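Local structure of PP1b (Porcine reproductive and respiratory syndrome virus, 6JDS) at residues 186-191 with 206-211; 220-225 with 240-245; 65-70 with 231-236. The protein is a truncated nsp10 helicase, cut from the pp1ab replicase, that binds zinc and, when complete, probably unwinds nucleic acids using ATP hydrolysis. All blocks are in the same frame, centred on the assembly; numbering follows the deposited sequence.

In the fold
From the N terminus, segment 65-70 comes first, on helix 63-68 beside a zinc site. It waits some 160 residues for its partner, 231-236, so contact 3 closes the longest loop. It ties helix 63-68 to helix 232-239 of the helicase domain. Contact 1 is nested inside that loop. It joins the loop after helix 174-184 to the edge strand 208-211 of the parallel sheet. Contact 2 opens only after contact 1 has closed, and it crosses contact 3: 220-225 precedes 231-236, and 240-245 follows it. Contact 2 sets strand 222-224 beside 245-246 in the same sheet. It touches contact 3 where Leu224 CD2 packs on Val235 CG2 at 3.9 Å.

Contact 1: 186-191 with 206-211; sequences TCRFNV and GPWVRI
Arg188 and Trp208 form the centre of this contact, and their backbones make a single bridge. Arg188 N donates to Pro207 O at 2.9 Å. Val209 N returns to Arg188 O at 2.8 Å. The two segments run in roughly the same direction, 33° apart. Further on, water 1 takes the hydrogen of Asn190 N and gives one to Val209 O.

The Arg188 side chain adds polar bonds. Its bend at chi3 (-82°) turns the guanidinium edge to Gly206 O. Arg188 NE (2.7 Å) and Arg188 NH2 (2.9 Å) both donate to Gly206 O side-on, with the oxygen nearly in the guanidinium plane. NH2 also makes a weak bond to Asp165 O.

CH-pi and apolar contacts complete the set. Arg188 CB sits over one face of the Trp208 indole in a CH-pi contact, 3.8 Å from the centroid of the five-membered ring. The opposite face carries Arg210 NH2, so the ring lies between Arg188 CB and the Arg210 guanidinium of its own strand. Asn190 lies near the far end of the indole, its amide turned 70° from the ring plane. On the inner side, Cys187 SG meets Val209 CG2 at 4.1 Å, close to Ile181 of helix 174-184.

Strand 208-211 is an outermost strand of the parallel sheet and pairs with 168-171. The bridge lays loop 186-191 along this edge of a RecA-like helicase domain.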
ATOM      1  N   THR A 186      -5.467  -3.512  27.492  1.00 48.02           N
ATOM      2  CA  THR A 186      -6.733  -3.076  26.908  1.00 47.06           C
ATOM      3  C   THR A 186      -6.477  -2.408  25.557  1.00 45.70           C
ATOM      4  O   THR A 186      -5.875  -1.335  25.495  1.00 45.04           O
ATOM      5  CB  THR A 186      -7.465  -2.080  27.835  1.00 47.24           C
ATOM      6  OG1 THR A 186      -7.577  -2.637  29.150  1.00 48.31           O
ATOM      7  CG2 THR A 186      -8.858  -1.757  27.302  1.00 47.37           C
ATOM      8  N   CYS A 187      -6.931  -3.048  24.481  1.00 44.21           N
ATOM      9  CA  CYS A 187      -6.747  -2.514  23.131  1.00 43.11           C
ATOM     10  C   CYS A 187      -7.730  -3.117  22.125  1.00 42.43           C
ATOM     11  O   CYS A 187      -8.253  -4.218  22.323  1.00 41.47           O
ATOM     12  CB  CYS A 187      -5.311  -2.755  22.655  1.00 42.83           C
ATOM     13  SG  CYS A 187      -4.846  -4.497  22.519  1.00 42.50           S
ATOM     14  N   ARG A 188      -7.966  -2.377  21.044  1.00 41.75           N
ATOM     15  CA  ARG A 188      -8.863  -2.801  19.972  1.00 41.49           C
ATOM     16  C   ARG A 188      -8.072  -3.394  18.808  1.00 41.35           C
ATOM     17  O   ARG A 188      -6.965  -2.947  18.512  1.00 41.41           O
ATOM     18  CB  ARG A 188      -9.690  -1.609  19.480  1.00 41.63           C
ATOM     19  CG  ARG A 188     -10.693  -1.088  20.497  1.00 41.54           C
ATOM     20  CD  ARG A 188     -11.408   0.153  19.988  1.00 41.59           C
ATOM     21  NE  ARG A 188     -10.618   1.367  20.189  1.00 41.74           N
ATOM     22  CZ  ARG A 188     -10.977   2.582  19.777  1.00 41.67           C
ATOM     23  NH1 ARG A 188     -12.118   2.770  19.121  1.00 41.43           N
ATOM     24  NH2 ARG A 188     -10.183   3.621  20.018  1.00 42.05           N
ATOM     25  N   PHE A 189      -8.647  -4.404  18.159  1.00 41.31           N
ATOM     26  CA  PHE A 189      -8.034  -5.036  16.986  1.00 41.42           C
ATOM     27  C   PHE A 189      -8.999  -6.010  16.312  1.00 42.01           C
ATOM     28  O   PHE A 189      -9.998  -6.419  16.903  1.00 42.28           O
ATOM     29  CB  PHE A 189      -6.744  -5.777  17.366  1.00 41.14           C
ATOM     30  CG  PHE A 189      -6.918  -6.775  18.476  1.00 41.50           C
ATOM     31  CD1 PHE A 189      -7.261  -8.094  18.198  1.00 41.57           C
ATOM     32  CD2 PHE A 189      -6.730  -6.400  19.801  1.00 41.62           C
ATOM     33  CE1 PHE A 189      -7.420  -9.016  19.220  1.00 41.86           C
ATOM     34  CE2 PHE A 189      -6.887  -7.318  20.827  1.00 41.79           C
ATOM     35  CZ  PHE A 189      -7.233  -8.627  20.536  1.00 42.13           C
ATOM     36  N   ASN A 190      -8.692  -6.362  15.068  1.00 42.76           N
ATOM     37  CA  ASN A 190      -9.367  -7.450  14.371  1.00 43.67           C
ATOM     38  C   ASN A 190      -8.395  -8.613  14.228  1.00 44.90           C
ATOM     39  O   ASN A 190      -7.254  -8.425  13.795  1.00 45.28           O
ATOM     40  CB  ASN A 190      -9.842  -7.001  12.985  1.00 43.74           C
ATOM     41  CG  ASN A 190     -10.904  -5.917  13.048  1.00 43.87           C
ATOM     42  OD1 ASN A 190     -10.908  -4.997  12.231  1.00 44.14           O
ATOM     43  ND2 ASN A 190     -11.808  -6.020  14.013  1.00 43.90           N
ATOM     44  N   VAL A 191      -8.840  -9.810  14.600  1.00 45.90           N
ATOM     45  CA  VAL A 191      -7.986 -10.991  14.544  1.00 47.44           C
ATOM     46  C   VAL A 191      -7.772 -11.368  13.076  1.00 48.83           C
ATOM     47  O   VAL A 191      -8.747 -11.532  12.340  1.00 48.70           O
ATOM     48  CB  VAL A 191      -8.597 -12.183  15.317  1.00 47.59           C
ATOM     49  CG1 VAL A 191      -7.721 -13.425  15.176  1.00 47.59           C
ATOM     50  CG2 VAL A 191      -8.788 -11.826  16.786  1.00 47.30           C
ATOM     51  N   GLY A 206      -9.569   1.439  23.955  1.00 46.22           N
ATOM     52  CA  GLY A 206      -8.107   1.384  23.881  1.00 44.97           C
ATOM     53  C   GLY A 206      -7.583   1.708  22.493  1.00 44.02           C
ATOM     54  O   GLY A 206      -8.366   1.946  21.570  1.00 43.39           O
ATOM     55  N   PRO A 207      -6.246   1.724  22.333  1.00 42.88           N
ATOM     56  CA  PRO A 207      -5.640   2.001  21.034  1.00 42.23           C
ATOM     57  C   PRO A 207      -5.857   0.857  20.053  1.00 41.39           C
ATOM     58  O   PRO A 207      -5.954  -0.299  20.465  1.00 41.86           O
ATOM     59  CB  PRO A 207      -4.152   2.137  21.364  1.00 42.47           C
ATOM     60  CG  PRO A 207      -3.963   1.297  22.577  1.00 42.57           C
ATOM     61  CD  PRO A 207      -5.229   1.454  23.365  1.00 42.77           C
ATOM     62  N   TRP A 208      -5.935   1.182  18.766  1.00 39.96           N
ATOM     63  CA  TRP A 208      -6.070   0.159  17.734  1.00 39.33           C
ATOM     64  C   TRP A 208      -4.718  -0.487  17.438  1.00 38.74           C
ATOM     65  O   TRP A 208      -3.702   0.199  17.346  1.00 38.19           O
ATOM     66  CB  TRP A 208      -6.669   0.743  16.450  1.00 39.20           C
ATOM     67  CG  TRP A 208      -8.162   0.635  16.380  1.00 38.95           C
ATOM     68  CD1 TRP A 208      -9.073   1.584  16.746  1.00 38.74           C
ATOM     69  CD2 TRP A 208      -8.918  -0.487  15.910  1.00 38.63           C
ATOM     70  NE1 TRP A 208     -10.351   1.121  16.534  1.00 38.72           N
ATOM     71  CE2 TRP A 208     -10.284  -0.147  16.020  1.00 38.67           C
ATOM     72  CE3 TRP A 208      -8.572  -1.747  15.405  1.00 38.66           C
ATOM     73  CZ2 TRP A 208     -11.308  -1.023  15.645  1.00 38.59           C
ATOM     74  CZ3 TRP A 208      -9.593  -2.620  15.029  1.00 38.76           C
ATOM     75  CH2 TRP A 208     -10.944  -2.252  15.154  1.00 38.61           C
ATOM     76  N   VAL A 209      -4.718  -1.811  17.308  1.00 38.49           N
ATOM     77  CA  VAL A 209      -3.544  -2.562  16.879  1.00 38.59           C
ATOM     78  C   VAL A 209      -3.893  -3.243  15.561  1.00 38.88           C
ATOM     79  O   VAL A 209      -4.771  -4.105  15.524  1.00 39.36           O
ATOM     80  CB  VAL A 209      -3.133  -3.623  17.919  1.00 38.63           C
ATOM     81  CG1 VAL A 209      -1.939  -4.431  17.423  1.00 38.52           C
ATOM     82  CG2 VAL A 209      -2.819  -2.961  19.254  1.00 38.80           C
ATOM     83  N   ARG A 210      -3.213  -2.850  14.485  1.00 38.77           N
ATOM     84  CA  ARG A 210      -3.537  -3.332  13.144  1.00 38.44           C
ATOM     85  C   ARG A 210      -2.335  -3.990  12.478  1.00 37.18           C
ATOM     86  O   ARG A 210      -1.200  -3.556  12.664  1.00 36.53           O
ATOM     87  CB  ARG A 210      -4.028  -2.176  12.275  1.00 39.36           C
ATOM     88  CG  ARG A 210      -5.247  -1.457  12.824  1.00 40.35           C
ATOM     89  CD  ARG A 210      -5.752  -0.410  11.844  1.00 41.67           C
ATOM     90  NE  ARG A 210      -6.988   0.225  12.302  1.00 42.73           N
ATOM     91  CZ  ARG A 210      -8.202  -0.324  12.236  1.00 42.91           C
ATOM     92  NH1 ARG A 210      -8.380  -1.545  11.733  1.00 42.41           N
ATOM     93  NH2 ARG A 210      -9.253   0.356  12.683  1.00 43.55           N
ATOM     94  N   ILE A 211      -2.594  -5.041  11.703  1.00 36.20           N
ATOM     95  CA  ILE A 211      -1.548  -5.698  10.924  1.00 35.32           C
ATOM     96  C   ILE A 211      -1.118  -4.764   9.786  1.00 34.21           C
ATOM     97  O   ILE A 211      -1.954  -4.143   9.126  1.00 33.35           O
ATOM     98  CB  ILE A 211      -2.009  -7.082  10.395  1.00 35.43           C
ATOM     99  CG1 ILE A 211      -0.805  -7.934   9.978  1.00 35.77           C
ATOM    100  CG2 ILE A 211      -3.000  -6.949   9.244  1.00 35.80           C
ATOM    101  CD1 ILE A 211      -0.033  -8.515  11.146  1.00 36.04           C
TER
HETATM  102  O   HOH W   1      -6.768  -4.884  13.833  1.00 27.99           O

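Contact 2: 220-225 with 240-245; sequences KNSFLD and SKTTLT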
ATOM      1  N   LYS A 220      -5.201   9.143  15.425  1.00 43.33           N
ATOM      2  CA  LYS A 220      -4.623  10.378  15.959  1.00 43.31           C
ATOM      3  C   LYS A 220      -3.114  10.364  15.720  1.00 42.93           C
ATOM      4  O   LYS A 220      -2.616  11.063  14.838  1.00 43.34           O
ATOM      5  CB  LYS A 220      -4.943  10.538  17.449  1.00 43.22           C
ATOM      6  N   ASN A 221      -2.399   9.559  16.505  1.00 41.99           N
ATOM      7  CA  ASN A 221      -0.971   9.338  16.308  1.00 41.29           C
ATOM      8  C   ASN A 221      -0.752   7.893  15.896  1.00 39.73           C
ATOM      9  O   ASN A 221      -1.445   6.996  16.380  1.00 39.42           O
ATOM     10  CB  ASN A 221      -0.191   9.630  17.590  1.00 42.39           C
ATOM     11  CG  ASN A 221      -0.468  11.015  18.143  1.00 43.40           C
ATOM     12  OD1 ASN A 221      -0.646  11.185  19.349  1.00 45.03           O
ATOM     13  ND2 ASN A 221      -0.512  12.010  17.264  1.00 43.55           N
ATOM     14  N   SER A 222       0.210   7.667  15.007  1.00 37.71           N
ATOM     15  CA  SER A 222       0.465   6.330  14.482  1.00 36.05           C
ATOM     16  C   SER A 222       1.855   5.846  14.864  1.00 35.21           C
ATOM     17  O   SER A 222       2.816   6.613  14.850  1.00 35.49           O
ATOM     18  CB  SER A 222       0.290   6.320  12.968  1.00 35.53           C
ATOM     19  OG  SER A 222      -1.004   6.777  12.621  1.00 35.04           O
ATOM     20  N   PHE A 223       1.947   4.566  15.206  1.00 34.34           N
ATOM     21  CA  PHE A 223       3.201   3.952  15.612  1.00 34.24           C
ATOM     22  C   PHE A 223       3.498   2.762  14.705  1.00 33.68           C
ATOM     23  O   PHE A 223       2.579   2.110  14.206  1.00 33.00           O
ATOM     24  CB  PHE A 223       3.115   3.483  17.068  1.00 34.66           C
ATOM     25  CG  PHE A 223       2.948   4.601  18.064  1.00 34.95           C
ATOM     26  CD1 PHE A 223       4.024   5.041  18.823  1.00 34.99           C
ATOM     27  CD2 PHE A 223       1.710   5.210  18.248  1.00 35.26           C
ATOM     28  CE1 PHE A 223       3.874   6.069  19.740  1.00 35.11           C
ATOM     29  CE2 PHE A 223       1.553   6.239  19.164  1.00 35.18           C
ATOM     30  CZ  PHE A 223       2.636   6.669  19.911  1.00 35.38           C
ATOM     31  N   LEU A 224       4.782   2.485  14.498  1.00 33.25           N
ATOM     32  CA  LEU A 224       5.203   1.323  13.725  1.00 33.60           C
ATOM     33  C   LEU A 224       6.102   0.440  14.579  1.00 34.16           C
ATOM     34  O   LEU A 224       7.276   0.747  14.789  1.00 34.13           O
ATOM     35  CB  LEU A 224       5.928   1.751  12.444  1.00 33.48           C
ATOM     36  CG  LEU A 224       6.287   0.631  11.460  1.00 33.35           C
ATOM     37  CD1 LEU A 224       5.038  -0.077  10.958  1.00 33.32           C
ATOM     38  CD2 LEU A 224       7.097   1.175  10.291  1.00 33.35           C
ATOM     39  N   ASP A 225       5.533  -0.653  15.076  1.00 35.30           N
ATOM     40  CA  ASP A 225       6.262  -1.607  15.902  1.00 36.30           C
ATOM     41  C   ASP A 225       7.232  -2.399  15.033  1.00 36.62           C
ATOM     42  O   ASP A 225       6.874  -2.826  13.939  1.00 36.78           O
ATOM     43  CB  ASP A 225       5.276  -2.554  16.598  1.00 36.74           C
ATOM     44  CG  ASP A 225       5.963  -3.564  17.504  1.00 37.29           C
ATOM     45  OD1 ASP A 225       6.938  -3.189  18.188  1.00 37.80           O
ATOM     46  OD2 ASP A 225       5.514  -4.731  17.539  1.00 37.33           O
ATOM     47  N   SER A 240       2.665   7.475   3.176  1.00 30.49           N
ATOM     48  CA  SER A 240       1.883   8.220   2.192  1.00 31.11           C
ATOM     49  C   SER A 240       0.699   8.957   2.826  1.00 32.02           C
ATOM     50  O   SER A 240       0.226   9.961   2.284  1.00 32.13           O
ATOM     51  CB  SER A 240       1.356   7.276   1.108  1.00 30.99           C
ATOM     52  OG  SER A 240       2.412   6.564   0.488  1.00 30.83           O
ATOM     53  N   LYS A 241       0.220   8.453   3.963  1.00 32.86           N
ATOM     54  CA  LYS A 241      -0.977   8.994   4.608  1.00 33.26           C
ATOM     55  C   LYS A 241      -0.716   9.712   5.933  1.00 33.17           C
ATOM     56  O   LYS A 241      -1.507  10.570   6.322  1.00 33.50           O
ATOM     57  CB  LYS A 241      -1.991   7.871   4.834  1.00 33.70           C
ATOM     58  CG  LYS A 241      -2.549   7.256   3.558  1.00 34.31           C
ATOM     59  CD  LYS A 241      -3.461   8.221   2.813  1.00 35.06           C
ATOM     60  CE  LYS A 241      -4.246   7.514   1.718  1.00 35.63           C
ATOM     61  N   THR A 242       0.368   9.370   6.628  1.00 32.94           N
ATOM     62  CA  THR A 242       0.624   9.931   7.957  1.00 32.91           C
ATOM     63  C   THR A 242       2.096   9.899   8.349  1.00 32.80           C
ATOM     64  O   THR A 242       2.888   9.151   7.776  1.00 32.72           O
ATOM     65  CB  THR A 242      -0.183   9.180   9.047  1.00 32.98           C
ATOM     66  OG1 THR A 242       0.039   9.785  10.327  1.00 33.04           O
ATOM     67  CG2 THR A 242       0.215   7.706   9.122  1.00 32.97           C
ATOM     68  N   THR A 243       2.446  10.718   9.339  1.00 32.80           N
ATOM     69  CA  THR A 243       3.741  10.623  10.007  1.00 33.31           C
ATOM     70  C   THR A 243       3.718   9.409  10.930  1.00 33.54           C
ATOM     71  O   THR A 243       2.647   8.932  11.313  1.00 34.22           O
ATOM     72  CB  THR A 243       4.058  11.885  10.835  1.00 33.05           C
ATOM     73  OG1 THR A 243       3.008  12.123  11.780  1.00 32.77           O
ATOM     74  CG2 THR A 243       4.207  13.099   9.927  1.00 32.85           C
ATOM     75  N   LEU A 244       4.900   8.914  11.282  1.00 33.68           N
ATOM     76  CA  LEU A 244       5.015   7.733  12.131  1.00 34.45           C
ATOM     77  C   LEU A 244       5.958   7.968  13.299  1.00 34.92           C
ATOM     78  O   LEU A 244       6.847   8.820  13.237  1.00 34.79           O
ATOM     79  CB  LEU A 244       5.528   6.541  11.319  1.00 34.78           C
ATOM     80  CG  LEU A 244       4.598   5.940  10.266  1.00 34.93           C
ATOM     81  CD1 LEU A 244       5.346   4.882   9.467  1.00 34.99           C
ATOM     82  CD2 LEU A 244       3.350   5.349  10.908  1.00 34.95           C
ATOM     83  N   THR A 245       5.740   7.206  14.368  1.00 35.44           N
ATOM     84  CA  THR A 245       6.701   7.083  15.452  1.00 35.67           C
ATOM     85  C   THR A 245       7.150   5.631  15.434  1.00 36.46           C
ATOM     86  O   THR A 245       6.417   4.742  15.861  1.00 37.10           O
ATOM     87  CB  THR A 245       6.084   7.455  16.813  1.00 35.51           C
ATOM     88  OG1 THR A 245       5.591   8.799  16.765  1.00 35.05           O
ATOM     89  CG2 THR A 245       7.120   7.342  17.927  1.00 35.67           C
TER
HETATM   90  O   HOH W   2       3.044   9.312  16.023  1.00 28.84           O
HETATM   91  O   HOH W   3       1.402  10.228  13.638  1.00 31.82           O
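The Phe223 ring meets Thr245 obliquely along one side: CD1 is 3.8 Å from Thr245 CB, and CE1 is 3.9 Å from Thr245 CG2. The two side chains run alongside each other in the same sense, on one face of the sheet. Thr245 CG2 stands opposite its own backbone N, which turns the methyl to the ring.

The backbones pair in parallel. Thr245 N donates to Ser222 O at 3.0 Å, and Leu224 N to Thr245 O at 3.1 Å. Strand 222-224, helix 232-239 and strand 245-246 form a beta-alpha-beta crossover between neighbouring strands. Strand 222-224 leads into Asp225 and Glu226, an acidic pair consistent with the Walker B motif of superfamily 1 helicases. Both residues bind zinc in another structure of this protein.

On the side away from Phe223, Leu244 CD2 reaches Ser222 CB at 3.8 Å, and its CD1 faces Leu224 CD2. Helix 232-239 covers both leucines through Leu238.

Two waters link the segments. Water 2 donates to Ser222 O and is hydrogen-bonded to Thr245 OG1 (2.7 Å). Water 3 accepts from Ser222 N and donates to Thr243 O. That carbonyl also accepts from Thr242 OG1, on a lone pair.

Contact 3: 65-70 with 231-236; sequences DEVLEQ and NHLDVL
Val67 and His232 are the point of closest backbone approach, with their CA atoms 7.0 Å apart, where helix 63-68 meets the first turn of helix 232-239. The space between is bridged by side chains, and the contact is apolar.

Val67 points at the other helix and does most of the touching. Val67 CG1 lies 3.6 Å from Leu233 CD2, and the two side chains pass each other head to tail. Val67 CG1 also touches His232 CB at 3.8 Å. The second methyl, CG2, sits at the edge of the His232 imidazole, near its plane. Val67 CG2 reaches Leu236 CD1 more loosely, at 4.4 Å. Val67 thus meets His232, Leu233 and Leu236, which lie on one side of the helix. Leu68 adds a smaller contact, its CD2 being 4.2 Å from Leu233 CD2. Leu233 carries CG beside its backbone N (chi1 -65°), and this sends its end toward the other helix although its CB does not start that way.

The polar end of His232 turns to another partner: NE2 is hydrogen-bonded to Ser260 O, which helps to fix the ring. The helix start is held by Asn231, the N-cap. Asn231 OD1 accepts from Asp234 N at 3.1 Å, in the carbonyl plane on a lone pair, with an N-H...O angle of 162°.

Leu68 also packs on His32, a ligand of the zinc ion held with Cys20, His34 and Cys35. Helix 63-68 thus joins this zinc-binding region to the helicase domain. On the domain side, Leu233 touches Thr128, and Leu236 is covered by Tyr263 and by Val264 of helix 264-267. The far side of helix 232-239 faces the parallel sheet, so this helix lies between the sheet and helix 63-68.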
ATOM      1  N   ASP A  65      11.458   2.837  -6.983  1.00 28.09           N
ATOM      2  CA  ASP A  65      11.957   1.991  -8.069  1.00 28.63           C
ATOM      3  C   ASP A  65      13.053   1.043  -7.582  1.00 29.02           C
ATOM      4  O   ASP A  65      13.117  -0.101  -8.021  1.00 28.77           O
ATOM      5  CB  ASP A  65      12.461   2.843  -9.237  1.00 28.78           C
ATOM      6  CG  ASP A  65      11.363   3.697  -9.856  1.00 29.04           C
ATOM      7  OD1 ASP A  65      10.333   3.128 -10.277  1.00 29.49           O
ATOM      8  OD2 ASP A  65      11.526   4.934  -9.919  1.00 28.65           O
ATOM      9  N   GLU A  66      13.904   1.515  -6.672  1.00 30.38           N
ATOM     10  CA  GLU A  66      14.895   0.644  -6.022  1.00 31.57           C
ATOM     11  C   GLU A  66      14.231  -0.459  -5.203  1.00 31.15           C
ATOM     12  O   GLU A  66      14.649  -1.614  -5.263  1.00 31.23           O
ATOM     13  CB  GLU A  66      15.837   1.440  -5.116  1.00 32.76           C
ATOM     14  CG  GLU A  66      17.063   1.988  -5.818  1.00 34.20           C
ATOM     15  CD  GLU A  66      18.034   2.632  -4.850  1.00 35.45           C
ATOM     16  OE1 GLU A  66      19.263   2.478  -5.030  1.00 36.03           O
ATOM     17  OE2 GLU A  66      17.570   3.299  -3.901  1.00 36.83           O
ATOM     18  N   VAL A  67      13.200  -0.099  -4.441  1.00 30.91           N
ATOM     19  CA  VAL A  67      12.453  -1.079  -3.648  1.00 30.72           C
ATOM     20  C   VAL A  67      11.844  -2.146  -4.560  1.00 30.92           C
ATOM     21  O   VAL A  67      11.866  -3.332  -4.230  1.00 30.54           O
ATOM     22  CB  VAL A  67      11.339  -0.412  -2.802  1.00 30.56           C
ATOM     23  CG1 VAL A  67      10.423  -1.457  -2.172  1.00 30.61           C
ATOM     24  CG2 VAL A  67      11.942   0.470  -1.717  1.00 30.33           C
ATOM     25  N   LEU A  68      11.322  -1.718  -5.709  1.00 31.45           N
ATOM     26  CA  LEU A  68      10.648  -2.626  -6.641  1.00 32.11           C
ATOM     27  C   LEU A  68      11.591  -3.572  -7.389  1.00 33.07           C
ATOM     28  O   LEU A  68      11.136  -4.563  -7.961  1.00 32.81           O
ATOM     29  CB  LEU A  68       9.785  -1.836  -7.633  1.00 31.87           C
ATOM     30  CG  LEU A  68       8.508  -1.239  -7.032  1.00 31.52           C
ATOM     31  CD1 LEU A  68       7.872  -0.239  -7.987  1.00 31.59           C
ATOM     32  CD2 LEU A  68       7.516  -2.332  -6.661  1.00 31.38           C
ATOM     33  N   GLU A  69      12.890  -3.280  -7.384  1.00 34.61           N
ATOM     34  CA  GLU A  69      13.881  -4.203  -7.949  1.00 35.84           C
ATOM     35  C   GLU A  69      13.927  -5.529  -7.192  1.00 36.20           C
ATOM     36  O   GLU A  69      14.280  -6.553  -7.771  1.00 36.62           O
ATOM     37  CB  GLU A  69      15.275  -3.569  -7.961  1.00 36.70           C
ATOM     38  CG  GLU A  69      15.449  -2.499  -9.029  1.00 37.43           C
ATOM     39  CD  GLU A  69      16.708  -1.671  -8.847  1.00 38.33           C
ATOM     40  OE1 GLU A  69      17.453  -1.899  -7.872  1.00 39.26           O
ATOM     41  OE2 GLU A  69      16.953  -0.781  -9.688  1.00 39.20           O
ATOM     42  N   GLN A  70      13.570  -5.502  -5.907  1.00 37.11           N
ATOM     43  CA  GLN A  70      13.517  -6.707  -5.074  1.00 37.91           C
ATOM     44  C   GLN A  70      12.128  -7.362  -5.041  1.00 37.97           C
ATOM     45  O   GLN A  70      11.924  -8.333  -4.311  1.00 38.48           O
ATOM     46  CB  GLN A  70      13.949  -6.370  -3.639  1.00 38.64           C
ATOM     47  CG  GLN A  70      15.336  -5.750  -3.524  1.00 39.07           C
ATOM     48  N   ASN A 231       7.883  -4.717   5.997  1.00 32.48           N
ATOM     49  CA  ASN A 231       7.837  -4.665   4.535  1.00 31.53           C
ATOM     50  C   ASN A 231       7.978  -3.238   4.009  1.00 30.64           C
ATOM     51  O   ASN A 231       7.236  -2.343   4.416  1.00 30.33           O
ATOM     52  CB  ASN A 231       6.519  -5.268   4.035  1.00 31.68           C
ATOM     53  CG  ASN A 231       6.427  -5.304   2.520  1.00 31.81           C
ATOM     54  OD1 ASN A 231       6.145  -4.292   1.877  1.00 31.74           O
ATOM     55  ND2 ASN A 231       6.651  -6.480   1.942  1.00 31.83           N
ATOM     56  N   HIS A 232       8.919  -3.046   3.088  1.00 29.91           N
ATOM     57  CA  HIS A 232       9.279  -1.718   2.592  1.00 29.67           C
ATOM     58  C   HIS A 232       8.102  -1.000   1.933  1.00 29.09           C
ATOM     59  O   HIS A 232       7.874   0.182   2.192  1.00 28.65           O
ATOM     60  CB  HIS A 232      10.443  -1.818   1.597  1.00 30.40           C
ATOM     61  CG  HIS A 232      11.748  -2.201   2.225  1.00 31.27           C
ATOM     62  ND1 HIS A 232      12.965  -1.916   1.642  1.00 31.69           N
ATOM     63  CD2 HIS A 232      12.029  -2.836   3.388  1.00 31.56           C
ATOM     64  CE1 HIS A 232      13.938  -2.368   2.413  1.00 31.95           C
ATOM     65  NE2 HIS A 232      13.397  -2.926   3.481  1.00 31.73           N
ATOM     66  N   LEU A 233       7.357  -1.711   1.089  1.00 28.54           N
ATOM     67  CA  LEU A 233       6.219  -1.109   0.386  1.00 28.26           C
ATOM     68  C   LEU A 233       5.099  -0.714   1.344  1.00 28.01           C
ATOM     69  O   LEU A 233       4.486   0.341   1.184  1.00 27.37           O
ATOM     70  CB  LEU A 233       5.680  -2.050  -0.695  1.00 28.06           C
ATOM     71  CG  LEU A 233       6.639  -2.347  -1.854  1.00 28.20           C
ATOM     72  CD1 LEU A 233       6.071  -3.450  -2.730  1.00 28.20           C
ATOM     73  CD2 LEU A 233       6.924  -1.099  -2.677  1.00 28.19           C
ATOM     74  N   ASP A 234       4.840  -1.561   2.339  1.00 28.29           N
ATOM     75  CA  ASP A 234       3.837  -1.262   3.360  1.00 28.32           C
ATOM     76  C   ASP A 234       4.213  -0.031   4.179  1.00 27.91           C
ATOM     77  O   ASP A 234       3.340   0.759   4.540  1.00 28.10           O
ATOM     78  CB  ASP A 234       3.636  -2.451   4.299  1.00 29.17           C
ATOM     79  CG  ASP A 234       2.950  -3.632   3.628  1.00 30.00           C
ATOM     80  OD1 ASP A 234       2.197  -3.430   2.655  1.00 30.54           O
ATOM     81  OD2 ASP A 234       3.152  -4.774   4.093  1.00 30.61           O
ATOM     82  N   VAL A 235       5.503   0.129   4.474  1.00 27.32           N
ATOM     83  CA  VAL A 235       5.984   1.307   5.203  1.00 26.98           C
ATOM     84  C   VAL A 235       5.710   2.575   4.394  1.00 26.85           C
ATOM     85  O   VAL A 235       5.187   3.557   4.928  1.00 26.46           O
ATOM     86  CB  VAL A 235       7.492   1.207   5.538  1.00 27.10           C
ATOM     87  CG1 VAL A 235       8.028   2.536   6.063  1.00 27.00           C
ATOM     88  CG2 VAL A 235       7.747   0.097   6.551  1.00 26.88           C
ATOM     89  N   LEU A 236       6.050   2.539   3.107  1.00 26.97           N
ATOM     90  CA  LEU A 236       5.816   3.671   2.203  1.00 27.05           C
ATOM     91  C   LEU A 236       4.327   3.979   2.067  1.00 27.28           C
ATOM     92  O   LEU A 236       3.919   5.140   2.029  1.00 26.93           O
ATOM     93  CB  LEU A 236       6.409   3.382   0.823  1.00 27.13           C
ATOM     94  CG  LEU A 236       7.932   3.235   0.740  1.00 27.12           C
ATOM     95  CD1 LEU A 236       8.338   2.760  -0.647  1.00 27.18           C
ATOM     96  CD2 LEU A 236       8.632   4.541   1.080  1.00 27.16           C
TER